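Local coordinates for protein putative mandelate racemase (Zymomonas mobilis, PDB 2OX4) that binds magnesium as a member of the enolase superfamily and probably acts as a lyase, perhaps a dehydratase, at residues I10-T15 against I386-S391. Numbering follows the deposited sequence.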
ATOM      1  N   ILE C  10      -8.427   9.139 -47.728  1.00  7.96           N
ATOM      2  CA  ILE C  10      -9.238   8.825 -46.548  1.00 10.46           C
ATOM      3  C   ILE C  10     -10.707   8.796 -46.944  1.00 15.21           C
ATOM      4  O   ILE C  10     -11.203   9.742 -47.548  1.00 12.88           O
ATOM      5  CB  ILE C  10      -9.007   9.849 -45.397  1.00 11.65           C
ATOM      6  CG1 ILE C  10      -7.532   9.867 -44.995  1.00 12.68           C
ATOM      7  CG2 ILE C  10      -9.889   9.526 -44.184  1.00 12.68           C
ATOM      8  CD1 ILE C  10      -7.040  11.254 -44.661  1.00 15.84           C
ATOM      9  N   PHE C  11     -11.387   7.706 -46.597  1.00  8.73           N
ATOM     10  CA  PHE C  11     -12.779   7.489 -46.989  1.00 10.15           C
ATOM     11  C   PHE C  11     -13.639   7.446 -45.738  1.00 11.54           C
ATOM     12  O   PHE C  11     -13.581   6.479 -44.981  1.00 13.18           O
ATOM     13  CB  PHE C  11     -12.919   6.142 -47.718  1.00 10.35           C
ATOM     14  CG  PHE C  11     -12.028   5.999 -48.920  1.00 15.82           C
ATOM     15  CD1 PHE C  11     -10.717   5.536 -48.789  1.00 14.37           C
ATOM     16  CD2 PHE C  11     -12.506   6.295 -50.190  1.00 17.03           C
ATOM     17  CE1 PHE C  11      -9.890   5.403 -49.893  1.00 16.78           C
ATOM     18  CE2 PHE C  11     -11.688   6.165 -51.303  1.00 16.04           C
ATOM     19  CZ  PHE C  11     -10.381   5.712 -51.163  1.00 15.61           C
ATOM     20  N   HIS C  12     -14.428   8.490 -45.514  1.00  8.62           N
ATOM     21  CA  HIS C  12     -15.406   8.457 -44.440  1.00  7.90           C
ATOM     22  C   HIS C  12     -16.742   8.017 -45.077  1.00 12.60           C
ATOM     23  O   HIS C  12     -17.457   8.821 -45.696  1.00 11.53           O
ATOM     24  CB  HIS C  12     -15.500   9.822 -43.737  1.00  8.88           C
ATOM     25  CG  HIS C  12     -16.381   9.823 -42.523  1.00 12.28           C
ATOM     26  ND1 HIS C  12     -16.793  10.986 -41.902  1.00 12.24           N
ATOM     27  CD2 HIS C  12     -16.929   8.804 -41.814  1.00  9.91           C
ATOM     28  CE1 HIS C  12     -17.558  10.685 -40.868  1.00  9.02           C
ATOM     29  NE2 HIS C  12     -17.658   9.369 -40.790  1.00 12.00           N
ATOM     30  N   VAL C  13     -17.022   6.722 -44.965  1.00 13.32           N
ATOM     31  CA  VAL C  13     -18.088   6.069 -45.745  1.00 14.79           C
ATOM     32  C   VAL C  13     -19.433   6.656 -45.330  1.00 15.86           C
ATOM     33  O   VAL C  13     -19.674   6.886 -44.137  1.00 12.27           O
ATOM     34  CB  VAL C  13     -18.088   4.528 -45.544  1.00 15.10           C
ATOM     35  CG1 VAL C  13     -19.259   3.876 -46.313  1.00 13.62           C
ATOM     36  CG2 VAL C  13     -16.771   3.933 -46.014  1.00 15.54           C
ATOM     37  N   HIS C  14     -20.289   6.938 -46.318  1.00 15.17           N
ATOM     38  CA  HIS C  14     -21.623   7.478 -46.053  1.00 13.06           C
ATOM     39  C   HIS C  14     -22.473   6.526 -45.216  1.00 10.95           C
ATOM     40  O   HIS C  14     -22.235   5.314 -45.211  1.00 15.72           O
ATOM     41  CB  HIS C  14     -22.332   7.803 -47.373  1.00 13.78           C
ATOM     42  CG  HIS C  14     -21.689   8.912 -48.149  1.00 20.39           C
ATOM     43  ND1 HIS C  14     -21.877   9.076 -49.506  1.00 19.01           N
ATOM     44  CD2 HIS C  14     -20.866   9.916 -47.758  1.00 17.55           C
ATOM     45  CE1 HIS C  14     -21.195  10.131 -49.917  1.00 22.98           C
ATOM     46  NE2 HIS C  14     -20.574  10.660 -48.877  1.00 21.96           N
ATOM     47  N   THR C  15     -23.458   7.081 -44.511  1.00 15.10           N
ATOM     48  CA  THR C  15     -24.280   6.314 -43.564  1.00 13.89           C
ATOM     49  C   THR C  15     -24.693   4.955 -44.120  1.00 19.98           C
ATOM     50  O   THR C  15     -25.283   4.868 -45.196  1.00 20.12           O
ATOM     51  CB  THR C  15     -25.528   7.106 -43.148  1.00 18.19           C
ATOM     52  OG1 THR C  15     -25.121   8.386 -42.670  1.00 20.18           O
ATOM     53  CG2 THR C  15     -26.305   6.376 -42.050  1.00 19.57           C
ATOM     54  N   ILE C 386     -19.225   6.567 -52.545  1.00 13.95           N
ATOM     55  CA  ILE C 386     -20.097   6.435 -51.372  1.00 14.79           C
ATOM     56  C   ILE C 386     -19.394   6.881 -50.071  1.00 14.87           C
ATOM     57  O   ILE C 386     -19.747   6.435 -48.974  1.00 16.38           O
ATOM     58  CB  ILE C 386     -20.694   5.009 -51.224  1.00 16.49           C
ATOM     59  CG1 ILE C 386     -19.585   3.956 -51.048  1.00 10.64           C
ATOM     60  CG2 ILE C 386     -21.597   4.662 -52.422  1.00 21.17           C
ATOM     61  CD1 ILE C 386     -20.087   2.688 -50.402  1.00 18.19           C
ATOM     62  N   SER C 387     -18.418   7.771 -50.220  1.00 16.13           N
ATOM     63  CA  SER C 387     -17.642   8.277 -49.083  1.00 15.29           C
ATOM     64  C   SER C 387     -17.432   9.786 -49.204  1.00 18.32           C
ATOM     65  O   SER C 387     -17.371  10.337 -50.312  1.00 17.25           O
ATOM     66  CB  SER C 387     -16.266   7.589 -49.014  1.00 12.49           C
ATOM     67  OG  SER C 387     -16.376   6.174 -49.020  1.00 16.27           O
ATOM     68  N   ASP C 388     -17.312  10.445 -48.054  1.00 14.11           N
ATOM     69  CA  ASP C 388     -16.582  11.707 -47.957  1.00 13.21           C
ATOM     70  C   ASP C 388     -15.102  11.402 -48.142  1.00 16.32           C
ATOM     71  O   ASP C 388     -14.508  10.695 -47.334  1.00 15.37           O
ATOM     72  CB  ASP C 388     -16.811  12.368 -46.585  1.00 12.88           C
ATOM     73  CG  ASP C 388     -18.254  12.810 -46.378  1.00 24.03           C
ATOM     74  OD1 ASP C 388     -18.643  13.066 -45.218  1.00 21.35           O
ATOM     75  OD2 ASP C 388     -19.001  12.901 -47.373  1.00 23.06           O
ATOM     76  N   TYR C 389     -14.523  11.952 -49.202  1.00 12.84           N
ATOM     77  CA  TYR C 389     -13.200  11.551 -49.701  1.00 13.67           C
ATOM     78  C   TYR C 389     -12.208  12.699 -49.548  1.00 18.45           C
ATOM     79  O   TYR C 389     -12.491  13.821 -49.955  1.00 17.25           O
ATOM     80  CB  TYR C 389     -13.303  11.146 -51.179  1.00 17.61           C
ATOM     81  CG  TYR C 389     -11.982  10.868 -51.873  1.00 20.39           C
ATOM     82  CD1 TYR C 389     -11.322   9.649 -51.700  1.00 17.27           C
ATOM     83  CD2 TYR C 389     -11.402  11.812 -52.722  1.00 21.90           C
ATOM     84  CE1 TYR C 389     -10.118   9.388 -52.345  1.00 13.12           C
ATOM     85  CE2 TYR C 389     -10.202  11.558 -53.368  1.00 21.35           C
ATOM     86  CZ  TYR C 389      -9.570  10.341 -53.182  1.00 21.28           C
ATOM     87  OH  TYR C 389      -8.379  10.085 -53.827  1.00 23.42           O
ATOM     88  N   VAL C 390     -11.049  12.413 -48.966  1.00 17.56           N
ATOM     89  CA  VAL C 390      -9.956  13.393 -48.888  1.00 17.19           C
ATOM     90  C   VAL C 390      -8.664  12.739 -49.371  1.00 17.86           C
ATOM     91  O   VAL C 390      -8.367  11.600 -49.012  1.00 16.92           O
ATOM     92  CB  VAL C 390      -9.783  13.966 -47.444  1.00 17.09           C
ATOM     93  CG1 VAL C 390      -8.558  14.883 -47.359  1.00 25.14           C
ATOM     94  CG2 VAL C 390     -11.041  14.730 -47.002  1.00 17.73           C
ATOM     95  N   SER C 391      -7.915  13.461 -50.203  1.00 17.79           N
ATOM     96  CA  SER C 391      -6.664  12.973 -50.766  1.00 19.25           C
ATOM     97  C   SER C 391      -5.582  13.950 -50.325  1.00 23.78           C
ATOM     98  O   SER C 391      -5.796  15.165 -50.330  1.00 23.46           O
ATOM     99  CB  SER C 391      -6.765  12.960 -52.299  1.00 21.29           C
ATOM    100  OG  SER C 391      -5.624  12.372 -52.899  1.00 40.90           O
TER
HETATM  101  O   HOH W   1     -16.506  13.373 -43.320  1.00 15.01           O
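Ile10 to Val13 pair with Ser387 to Val390 as neighbouring strands of the antiparallel sheet in the capping domain of the enolase-superfamily fold, so a strand from near the C-terminus is laid beside the first strand of the chain, between it and the short strand 398-399. Ile10 and Val390 form one hydrogen-bonded pair, with Ile10 N to Val390 O at 2.8 Å; His12 and Asp388 form the next, and His14 N reaches Ile386 O just past the strand end.

The tight side carries Phe11, Val13, Ser387 and Tyr389. Phe11 and Tyr389 run side by side and point the same way, their rings inclined obliquely at 53°, with Phe11 CE2 3.5 Å from Tyr389 CD1. Ser387 OG sits at the edge of the Phe11 ring, 4.0 Å from Phe11 CD2, and is hydrogen-bonded to Leu383 O. Val13 CG2 lies against Ser387 OG at 3.8 Å, where the paired CA atoms come nearest. Tyr384 meets both aromatic rings, while Tyr389 OH bonds Glu9.

On the other face, helix 48-62 packs on Ile10 and His12; the looser, partly exposed part is the end at Asp388 and His14. A water links Asp388 OD1 to His12 ND1, and OD1 also forms a salt bridge with Arg22. His12 NE2 bonds a glycerol, probably from the crystallisation liquor. With CG beside its own backbone N (chi1 -66°), His14 lays its ring over the peptide joining Ile386 to Ser387, Ser387 N lying 3.6 Å above the ring plane, over its centre. The ring's NE2 also donates to Asp388 OD2. With an alanine in place of His14, that peptide would probably lose its flat cover and Asp388 OD2 its histidine mate. The bond is bent, 137° at the hydrogen: His14 NE2 stands 3.1 Å from Asp388 OD2, which lies in the imidazole plane yet is approached from above its own carboxylate plane.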